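Local coordinates for tailspike protein (PDB 6E1R) that probably recognises and hydrolyses surface polysaccharide of its Acinetobacter host as a trimeric phage tailspike built round a parallel beta-helix, at residues A[40-46]-A[82-88]; A[297-303]-A[327-333]. All blocks are in the same frame, centred on the assembly; numbering follows the deposited sequence.

Contact 1 of 2, residues A[40-46]-A[82-88]; sequences YYAGQYM and SACGADP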
ATOM      1  N   TYR A  40      33.359  -7.779  34.839  1.00 60.46           N
ATOM      2  CA  TYR A  40      33.798  -9.156  34.642  1.00 52.36           C
ATOM      3  C   TYR A  40      35.317  -9.263  34.668  1.00 54.14           C
ATOM      4  O   TYR A  40      35.860 -10.277  35.121  1.00 54.78           O
ATOM      5  CB  TYR A  40      33.239  -9.687  33.320  1.00 62.78           C
ATOM      6  CG  TYR A  40      33.237 -11.196  33.171  1.00 61.13           C
ATOM      7  CD1 TYR A  40      34.395 -11.888  32.845  1.00 52.77           C
ATOM      8  CD2 TYR A  40      32.066 -11.924  33.342  1.00 50.33           C
ATOM      9  CE1 TYR A  40      34.390 -13.263  32.701  1.00 52.81           C
ATOM     10  CE2 TYR A  40      32.050 -13.298  33.201  1.00 50.42           C
ATOM     11  CZ  TYR A  40      33.215 -13.963  32.881  1.00 51.63           C
ATOM     12  OH  TYR A  40      33.201 -15.331  32.739  1.00 51.98           O
ATOM     13  N   TYR A  41      36.015  -8.233  34.196  1.00 55.58           N
ATOM     14  CA  TYR A  41      37.468  -8.188  34.207  1.00 57.76           C
ATOM     15  C   TYR A  41      37.933  -7.019  35.065  1.00 60.09           C
ATOM     16  O   TYR A  41      37.178  -6.079  35.334  1.00 58.79           O
ATOM     17  CB  TYR A  41      38.034  -8.052  32.786  1.00 61.19           C
ATOM     18  CG  TYR A  41      37.734  -9.230  31.886  1.00 58.32           C
ATOM     19  CD1 TYR A  41      38.645 -10.267  31.740  1.00 59.50           C
ATOM     20  CD2 TYR A  41      36.540  -9.301  31.180  1.00 56.88           C
ATOM     21  CE1 TYR A  41      38.373 -11.344  30.916  1.00 59.30           C
ATOM     22  CE2 TYR A  41      36.260 -10.372  30.355  1.00 65.76           C
ATOM     23  CZ  TYR A  41      37.180 -11.391  30.227  1.00 66.29           C
ATOM     24  OH  TYR A  41      36.903 -12.460  29.406  1.00 65.67           O
ATOM     25  N   ALA A  42      39.191  -7.087  35.494  1.00 62.49           N
ATOM     26  CA  ALA A  42      39.754  -6.033  36.326  1.00 66.05           C
ATOM     27  C   ALA A  42      39.847  -4.728  35.545  1.00 66.78           C
ATOM     28  O   ALA A  42      40.161  -4.721  34.351  1.00 67.98           O
ATOM     29  CB  ALA A  42      41.134  -6.439  36.840  1.00 66.11           C
ATOM     30  N   GLY A  43      39.574  -3.617  36.226  1.00 65.63           N
ATOM     31  CA  GLY A  43      39.595  -2.319  35.589  1.00 66.96           C
ATOM     32  C   GLY A  43      38.368  -1.984  34.773  1.00 76.70           C
ATOM     33  O   GLY A  43      38.296  -0.877  34.222  1.00 79.28           O
ATOM     34  N   GLN A  44      37.404  -2.894  34.676  1.00 72.58           N
ATOM     35  CA  GLN A  44      36.184  -2.680  33.916  1.00 71.75           C
ATOM     36  C   GLN A  44      34.992  -2.575  34.858  1.00 72.98           C
ATOM     37  O   GLN A  44      35.015  -3.092  35.978  1.00 76.20           O
ATOM     38  CB  GLN A  44      35.949  -3.820  32.920  1.00 69.42           C
ATOM     39  CG  GLN A  44      37.059  -4.002  31.897  1.00 71.69           C
ATOM     40  CD  GLN A  44      37.157  -2.842  30.927  1.00 74.61           C
ATOM     41  OE1 GLN A  44      36.180  -2.129  30.690  1.00 74.02           O
ATOM     42  NE2 GLN A  44      38.341  -2.647  30.358  1.00 76.36           N
ATOM     43  N   TYR A  45      33.949  -1.891  34.393  1.00 72.35           N
ATOM     44  CA  TYR A  45      32.705  -1.764  35.138  1.00 70.25           C
ATOM     45  C   TYR A  45      31.560  -2.536  34.500  1.00 69.66           C
ATOM     46  O   TYR A  45      30.460  -2.567  35.065  1.00 70.96           O
ATOM     47  CB  TYR A  45      32.318  -0.286  35.281  1.00 73.65           C
ATOM     48  CG  TYR A  45      32.126   0.441  33.966  1.00 81.38           C
ATOM     49  CD1 TYR A  45      30.888   0.464  33.335  1.00 80.60           C
ATOM     50  CD2 TYR A  45      33.183   1.104  33.356  1.00 85.32           C
ATOM     51  CE1 TYR A  45      30.707   1.126  32.137  1.00 79.54           C
ATOM     52  CE2 TYR A  45      33.011   1.769  32.156  1.00 86.92           C
ATOM     53  CZ  TYR A  45      31.771   1.776  31.551  1.00 83.55           C
ATOM     54  OH  TYR A  45      31.596   2.436  30.358  1.00 85.52           O
HETATM   55  N   MSE A  46      31.785  -3.159  33.347  1.00 65.56           N
HETATM   56  CA  MSE A  46      30.733  -3.881  32.642  1.00 64.65           C
HETATM   57  C   MSE A  46      30.790  -5.377  32.921  1.00 58.81           C
HETATM   58  O   MSE A  46      31.859  -5.938  33.157  1.00 58.27           O
HETATM   59  CB  MSE A  46      30.831  -3.626  31.141  1.00 69.99           C
HETATM   60  CG  MSE A  46      30.590  -2.182  30.760  1.00 77.68           C
HETATM   61 SE   MSE A  46      30.567  -1.937  28.837  1.00 88.00          SE
HETATM   62  CE  MSE A  46      30.053  -0.056  28.777  1.00 90.70           C
ATOM     63  N   SER A  82      28.981  -8.649  28.146  1.00 46.71           N
ATOM     64  CA  SER A  82      30.090  -8.452  29.073  1.00 48.63           C
ATOM     65  C   SER A  82      30.040  -9.451  30.216  1.00 49.46           C
ATOM     66  O   SER A  82      31.087  -9.885  30.708  1.00 52.80           O
ATOM     67  CB  SER A  82      30.071  -7.026  29.628  1.00 49.72           C
ATOM     68  OG  SER A  82      30.265  -6.072  28.600  1.00 63.75           O
ATOM     69  N   ALA A  83      28.838  -9.833  30.646  1.00 48.83           N
ATOM     70  CA  ALA A  83      28.685 -10.848  31.679  1.00 52.68           C
ATOM     71  C   ALA A  83      28.989 -12.256  31.182  1.00 53.12           C
ATOM     72  O   ALA A  83      28.926 -13.197  31.981  1.00 57.83           O
ATOM     73  CB  ALA A  83      27.268 -10.796  32.252  1.00 49.27           C
ATOM     74  N   CYS A  84      29.311 -12.430  29.901  1.00 53.31           N
ATOM     75  CA  CYS A  84      29.641 -13.738  29.352  1.00 55.29           C
ATOM     76  C   CYS A  84      31.107 -13.859  28.953  1.00 59.19           C
ATOM     77  O   CYS A  84      31.472 -14.813  28.258  1.00 61.84           O
ATOM     78  CB  CYS A  84      28.742 -14.051  28.154  1.00 52.92           C
ATOM     79  SG  CYS A  84      26.977 -14.091  28.542  1.00 53.56           S
ATOM     80  N   GLY A  85      31.952 -12.919  29.366  1.00 61.11           N
ATOM     81  CA  GLY A  85      33.370 -12.987  29.085  1.00 62.79           C
ATOM     82  C   GLY A  85      33.890 -12.005  28.056  1.00 64.44           C
ATOM     83  O   GLY A  85      35.064 -12.102  27.679  1.00 70.04           O
ATOM     84  N   ALA A  86      33.068 -11.070  27.588  1.00 56.13           N
ATOM     85  CA  ALA A  86      33.510 -10.099  26.593  1.00 54.31           C
ATOM     86  C   ALA A  86      34.430  -9.084  27.259  1.00 55.19           C
ATOM     87  O   ALA A  86      33.998  -8.312  28.121  1.00 58.84           O
ATOM     88  CB  ALA A  86      32.311  -9.413  25.949  1.00 47.66           C
ATOM     89  N   ASP A  87      35.700  -9.079  26.857  1.00 56.86           N
ATOM     90  CA  ASP A  87      36.687  -8.199  27.460  1.00 62.43           C
ATOM     91  C   ASP A  87      36.846  -6.965  26.587  1.00 62.38           C
ATOM     92  O   ASP A  87      37.313  -7.085  25.444  1.00 62.84           O
ATOM     93  CB  ASP A  87      38.023  -8.923  27.615  1.00 67.39           C
ATOM     94  CG  ASP A  87      39.024  -8.141  28.441  1.00 69.58           C
ATOM     95  OD1 ASP A  87      38.648  -7.094  29.006  1.00 71.48           O
ATOM     96  OD2 ASP A  87      40.189  -8.581  28.530  1.00 71.33           O
ATOM     97  N   PRO A  88      36.470  -5.775  27.063  1.00 61.10           N
ATOM     98  CA  PRO A  88      36.622  -4.571  26.230  1.00 61.12           C
ATOM     99  C   PRO A  88      38.059  -4.269  25.843  1.00 62.64           C
ATOM    100  O   PRO A  88      38.292  -3.669  24.787  1.00 66.12           O
ATOM    101  CB  PRO A  88      36.030  -3.462  27.112  1.00 58.82           C
ATOM    102  CG  PRO A  88      35.101  -4.175  28.046  1.00 55.66           C
ATOM    103  CD  PRO A  88      35.751  -5.498  28.317  1.00 55.44           C
TER

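Contact 2 of 2, residues A[297-303]-A[327-333]; sequences ASSPIMF and GFVPLIK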
ATOM      1  N   ALA A 297      12.666 -14.709  -9.562  1.00 39.50           N
ATOM      2  CA  ALA A 297      11.567 -14.640  -8.615  1.00 35.13           C
ATOM      3  C   ALA A 297      10.248 -15.016  -9.273  1.00 32.58           C
ATOM      4  O   ALA A 297      10.119 -15.043 -10.499  1.00 39.07           O
ATOM      5  CB  ALA A 297      11.446 -13.236  -8.007  1.00 30.11           C
ATOM      6  N   SER A 298       9.271 -15.316  -8.423  1.00 33.25           N
ATOM      7  CA  SER A 298       7.871 -15.427  -8.800  1.00 33.36           C
ATOM      8  C   SER A 298       7.066 -14.571  -7.831  1.00 35.11           C
ATOM      9  O   SER A 298       7.609 -14.016  -6.871  1.00 34.81           O
ATOM     10  CB  SER A 298       7.388 -16.884  -8.803  1.00 32.32           C
ATOM     11  OG  SER A 298       7.507 -17.472  -7.524  1.00 49.18           O
ATOM     12  N   SER A 299       5.761 -14.447  -8.103  1.00 35.67           N
ATOM     13  CA  SER A 299       4.841 -13.582  -7.366  1.00 33.18           C
ATOM     14  C   SER A 299       5.194 -12.117  -7.617  1.00 28.70           C
ATOM     15  O   SER A 299       6.309 -11.813  -8.060  1.00 29.11           O
ATOM     16  CB  SER A 299       4.851 -13.906  -5.867  1.00 38.69           C
ATOM     17  OG  SER A 299       4.015 -15.011  -5.581  1.00 48.72           O
ATOM     18  N   PRO A 300       4.279 -11.182  -7.361  1.00 28.55           N
ATOM     19  CA  PRO A 300       4.551  -9.779  -7.684  1.00 31.14           C
ATOM     20  C   PRO A 300       5.605  -9.155  -6.782  1.00 35.85           C
ATOM     21  O   PRO A 300       5.897  -9.629  -5.682  1.00 41.62           O
ATOM     22  CB  PRO A 300       3.192  -9.101  -7.481  1.00 31.45           C
ATOM     23  CG  PRO A 300       2.504  -9.972  -6.498  1.00 31.78           C
ATOM     24  CD  PRO A 300       2.901 -11.363  -6.875  1.00 29.61           C
ATOM     25  N   ILE A 301       6.182  -8.066  -7.284  1.00 35.71           N
ATOM     26  CA  ILE A 301       7.124  -7.235  -6.544  1.00 34.15           C
ATOM     27  C   ILE A 301       6.582  -5.813  -6.569  1.00 37.47           C
ATOM     28  O   ILE A 301       6.383  -5.241  -7.647  1.00 39.66           O
ATOM     29  CB  ILE A 301       8.539  -7.295  -7.140  1.00 32.28           C
ATOM     30  CG1 ILE A 301       9.036  -8.741  -7.193  1.00 29.05           C
ATOM     31  CG2 ILE A 301       9.493  -6.422  -6.336  1.00 35.63           C
ATOM     32  CD1 ILE A 301      10.363  -8.900  -7.899  1.00 27.16           C
HETATM   33  N   MSE A 302       6.339  -5.246  -5.392  1.00 35.99           N
HETATM   34  CA  MSE A 302       5.708  -3.932  -5.317  1.00 35.86           C
HETATM   35  C   MSE A 302       6.535  -2.906  -4.551  1.00 37.53           C
HETATM   36  O   MSE A 302       7.158  -3.220  -3.537  1.00 44.38           O
HETATM   37  CB  MSE A 302       4.326  -4.048  -4.674  1.00 39.52           C
HETATM   38  CG  MSE A 302       3.382  -4.987  -5.395  1.00 52.25           C
HETATM   39 SE   MSE A 302       1.642  -5.051  -4.529  1.00 72.93          SE
HETATM   40  CE  MSE A 302       2.224  -5.447  -2.709  1.00 68.76           C
ATOM     41  N   PHE A 303       6.525  -1.673  -5.048  1.00 33.00           N
ATOM     42  CA  PHE A 303       7.150  -0.533  -4.384  1.00 32.57           C
ATOM     43  C   PHE A 303       6.046   0.451  -4.026  1.00 34.74           C
ATOM     44  O   PHE A 303       5.506   1.131  -4.906  1.00 37.30           O
ATOM     45  CB  PHE A 303       8.202   0.125  -5.276  1.00 32.58           C
ATOM     46  CG  PHE A 303       9.341  -0.781  -5.647  1.00 33.74           C
ATOM     47  CD1 PHE A 303       9.253  -1.613  -6.751  1.00 29.35           C
ATOM     48  CD2 PHE A 303      10.502  -0.799  -4.890  1.00 33.70           C
ATOM     49  CE1 PHE A 303      10.298  -2.443  -7.095  1.00 29.40           C
ATOM     50  CE2 PHE A 303      11.553  -1.630  -5.228  1.00 29.25           C
ATOM     51  CZ  PHE A 303      11.450  -2.453  -6.331  1.00 31.20           C
ATOM     52  N   GLY A 327       8.086 -20.486 -13.163  1.00 39.97           N
ATOM     53  CA  GLY A 327       7.477 -19.424 -12.386  1.00 36.65           C
ATOM     54  C   GLY A 327       7.939 -18.083 -12.908  1.00 38.66           C
ATOM     55  O   GLY A 327       8.946 -17.978 -13.616  1.00 38.96           O
ATOM     56  N   PHE A 328       7.183 -17.052 -12.542  1.00 35.38           N
ATOM     57  CA  PHE A 328       7.485 -15.709 -13.016  1.00 35.00           C
ATOM     58  C   PHE A 328       6.826 -14.688 -12.105  1.00 32.29           C
ATOM     59  O   PHE A 328       5.920 -15.006 -11.331  1.00 33.33           O
ATOM     60  CB  PHE A 328       7.017 -15.505 -14.462  1.00 40.45           C
ATOM     61  CG  PHE A 328       5.529 -15.623 -14.643  1.00 33.60           C
ATOM     62  CD1 PHE A 328       4.716 -14.501 -14.582  1.00 32.75           C
ATOM     63  CD2 PHE A 328       4.942 -16.856 -14.877  1.00 35.58           C
ATOM     64  CE1 PHE A 328       3.348 -14.608 -14.747  1.00 38.84           C
ATOM     65  CE2 PHE A 328       3.574 -16.969 -15.045  1.00 36.49           C
ATOM     66  CZ  PHE A 328       2.777 -15.844 -14.982  1.00 37.62           C
ATOM     67  N   VAL A 329       7.295 -13.451 -12.218  1.00 31.42           N
ATOM     68  CA  VAL A 329       6.660 -12.310 -11.565  1.00 31.97           C
ATOM     69  C   VAL A 329       5.523 -11.855 -12.471  1.00 39.57           C
ATOM     70  O   VAL A 329       5.756 -11.563 -13.652  1.00 43.19           O
ATOM     71  CB  VAL A 329       7.666 -11.180 -11.304  1.00 32.31           C
ATOM     72  CG1 VAL A 329       6.975  -9.986 -10.664  1.00 35.21           C
ATOM     73  CG2 VAL A 329       8.806 -11.676 -10.426  1.00 31.28           C
ATOM     74  N   PRO A 330       4.284 -11.810 -11.990  1.00 42.39           N
ATOM     75  CA  PRO A 330       3.183 -11.354 -12.847  1.00 38.36           C
ATOM     76  C   PRO A 330       3.143  -9.842 -12.976  1.00 38.39           C
ATOM     77  O   PRO A 330       2.750  -9.310 -14.019  1.00 40.27           O
ATOM     78  CB  PRO A 330       1.938 -11.894 -12.132  1.00 39.73           C
ATOM     79  CG  PRO A 330       2.338 -11.942 -10.697  1.00 40.50           C
ATOM     80  CD  PRO A 330       3.803 -12.300 -10.686  1.00 40.67           C
ATOM     81  N   LEU A 331       3.547  -9.140 -11.918  1.00 33.32           N
ATOM     82  CA  LEU A 331       3.409  -7.694 -11.866  1.00 32.11           C
ATOM     83  C   LEU A 331       4.532  -7.087 -11.039  1.00 38.42           C
ATOM     84  O   LEU A 331       4.866  -7.593  -9.964  1.00 44.60           O
ATOM     85  CB  LEU A 331       2.055  -7.294 -11.270  1.00 30.82           C
ATOM     86  CG  LEU A 331       1.880  -5.815 -10.925  1.00 32.21           C
ATOM     87  CD1 LEU A 331       1.962  -4.967 -12.181  1.00 35.97           C
ATOM     88  CD2 LEU A 331       0.564  -5.584 -10.197  1.00 36.98           C
ATOM     89  N   ILE A 332       5.108  -6.003 -11.548  1.00 35.99           N
ATOM     90  CA  ILE A 332       6.011  -5.148 -10.789  1.00 34.66           C
ATOM     91  C   ILE A 332       5.372  -3.767 -10.754  1.00 37.01           C
ATOM     92  O   ILE A 332       5.305  -3.081 -11.782  1.00 38.26           O
ATOM     93  CB  ILE A 332       7.418  -5.096 -11.395  1.00 31.99           C
ATOM     94  CG1 ILE A 332       8.064  -6.482 -11.359  1.00 24.67           C
ATOM     95  CG2 ILE A 332       8.278  -4.085 -10.648  1.00 23.82           C
ATOM     96  CD1 ILE A 332       9.474  -6.512 -11.911  1.00 24.46           C
ATOM     97  N   LYS A 333       4.899  -3.359  -9.579  1.00 34.89           N
ATOM     98  CA  LYS A 333       4.161  -2.113  -9.424  1.00 29.69           C
ATOM     99  C   LYS A 333       5.042  -1.065  -8.763  1.00 29.95           C
ATOM    100  O   LYS A 333       5.615  -1.309  -7.696  1.00 38.50           O
ATOM    101  CB  LYS A 333       2.888  -2.325  -8.601  1.00 26.13           C
ATOM    102  CG  LYS A 333       2.033  -1.072  -8.485  1.00 35.06           C
ATOM    103  CD  LYS A 333       0.703  -1.351  -7.806  1.00 32.43           C
ATOM    104  CE  LYS A 333      -0.186  -0.114  -7.820  1.00 31.84           C
ATOM    105  NZ  LYS A 333      -1.490  -0.347  -7.139  1.00 30.78           N
TER

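Contact 1 of 2, residues A[40-46]-A[82-88]
Tyr-41 takes Asp-87 over one face of its ring and Gly-85 O at its edge. The ring plane and the carboxylate plane of Asp-87 are only 10° apart, and Asp-87 CG sits 3.7 Å above the centre of the Tyr-41 ring. The carboxylate stacks face to face on the ring. Asp-87 CB adds a CH-pi contact over the same ring, 3.8 Å from its centroid. Asp-87 has CG anti to its own backbone N (chi1 -171°), which carries the carboxylate over the ring, and a chi2 near zero sets its plane. At the far end of the ring, Tyr-41 OH donates to Gly-85 O at 2.5 Å. No special strength should be read from this short length. The hydroxyl approaches from above the carbonyl plane, 38° out of it, and not along a lone pair.

The Tyr-40 ring takes Gly-85 itself. Gly-85 CA packs over its face, 4.0 Å from the centroid, in a second CH-pi contact. Two carbonyl oxygens, Ser-82 O and Ala-83 O, lie oblique to this ring, with Tyr-40 CE2 3.4 Å from Ala-83 O. Tyr-40 OH is hydrogen-bonded to Gly-63 O, beyond both segments.

Further along, the bent Gln-44 side chain meets the Pro-88 ring from the opposite direction, and its OE1 comes within 3.5 Å of Pro-88 CG. Met-46, a selenomethionine, rests its CB near Ser-82 OG at 3.6 Å. That hydroxyl bonds to Asp-114. The 40-46 loop turns back through a type II beta turn from Tyr-41 to Gln-44.

The contact thus sets two tyrosine rings against polar backbone and a carboxylate, with one hydrogen bond across. A carboxylate over an electron-rich ring face is probably not favoured by electrostatics. The bond between Asp-87 OD1 and Ser-89 OG probably helps to hold it there.

Contact 2 of 2, residues A[297-303]-A[327-333]
Phe-303 N gives its hydrogen to Lys-333 O at 2.8 Å, with an N-H...O angle of 166°. The same oxygen also meets Met-302 CA in a CA-H...O contact, and it lies at the edge of the Phe-303 ring, in its plane.

Two more backbone bonds continue this parallel ladder. Ile-301 N donates to Leu-331 O at 3.0 Å, and Ile-301 O accepts from Lys-333 N at 3.1 Å. Ile-332 CA adds a CA-H...O contact to that acceptor. The two strand segments run 9° from parallel, with Ile-301 beside Ile-332 and Met-302 beside Lys-333.

Side chains follow this register. On one face Ile-301 CB faces Ile-332 CG1 at 4.3 Å, and Ile-301 CD1 reaches Val-329 CG2 with the two side chains crossing at about a right angle. On the other, Met-302 CG lies 4.2 Å from Lys-333 CB. The Lys-333 chain is extended throughout (chi1 -176°), and this carries the amine away from 297-303 to a salt bridge with Glu-361 of the third subunit.

Before the strands, the pairing is looser. Ser-299 N makes a weak bond to Phe-328 O. Val-329 CG2 packs on Ala-297 CB at 3.9 Å, and the rings of Pro-300 and Pro-330 touch obliquely, CD to CG, at the same separation.

The ladder joins successive rungs of a parallel beta-helix. Strand 273-278 flanks 297-303, with a backbone bond between Met-302 and Phe-278, and strand 357-361 flanks 327-333. Ile-301 and Ile-332 both touch Ile-318 of strand 316-320, consistent with the interior of the beta-helix. The opposite face turns to the other subunits, with Met-302 on Gln-335 of the third and Lys-333 against Lys-333 of the second.

The two contacts lie in series along the elongated chain, with centres 50 Å apart and nearest atoms about 38 Å apart, so they do not touch. Contact 1 joins loops near the N-terminal end. One comes from the small mixed sheet; the other follows strand 79-80, probably at the start of the beta-helix, and leads to helix 94-106. The centre of contact 2 lies about 7 Å from the centre of the chain, within the beta-helix. Contact 1 is made mainly by side chains, whereas contact 2 rests on a backbone ladder. The side chain of Ser-299 in contact 2 is about 10 Å from a bound sodium ion. Contact 2 also meets the third subunit more extensively than contact 1 meets the second.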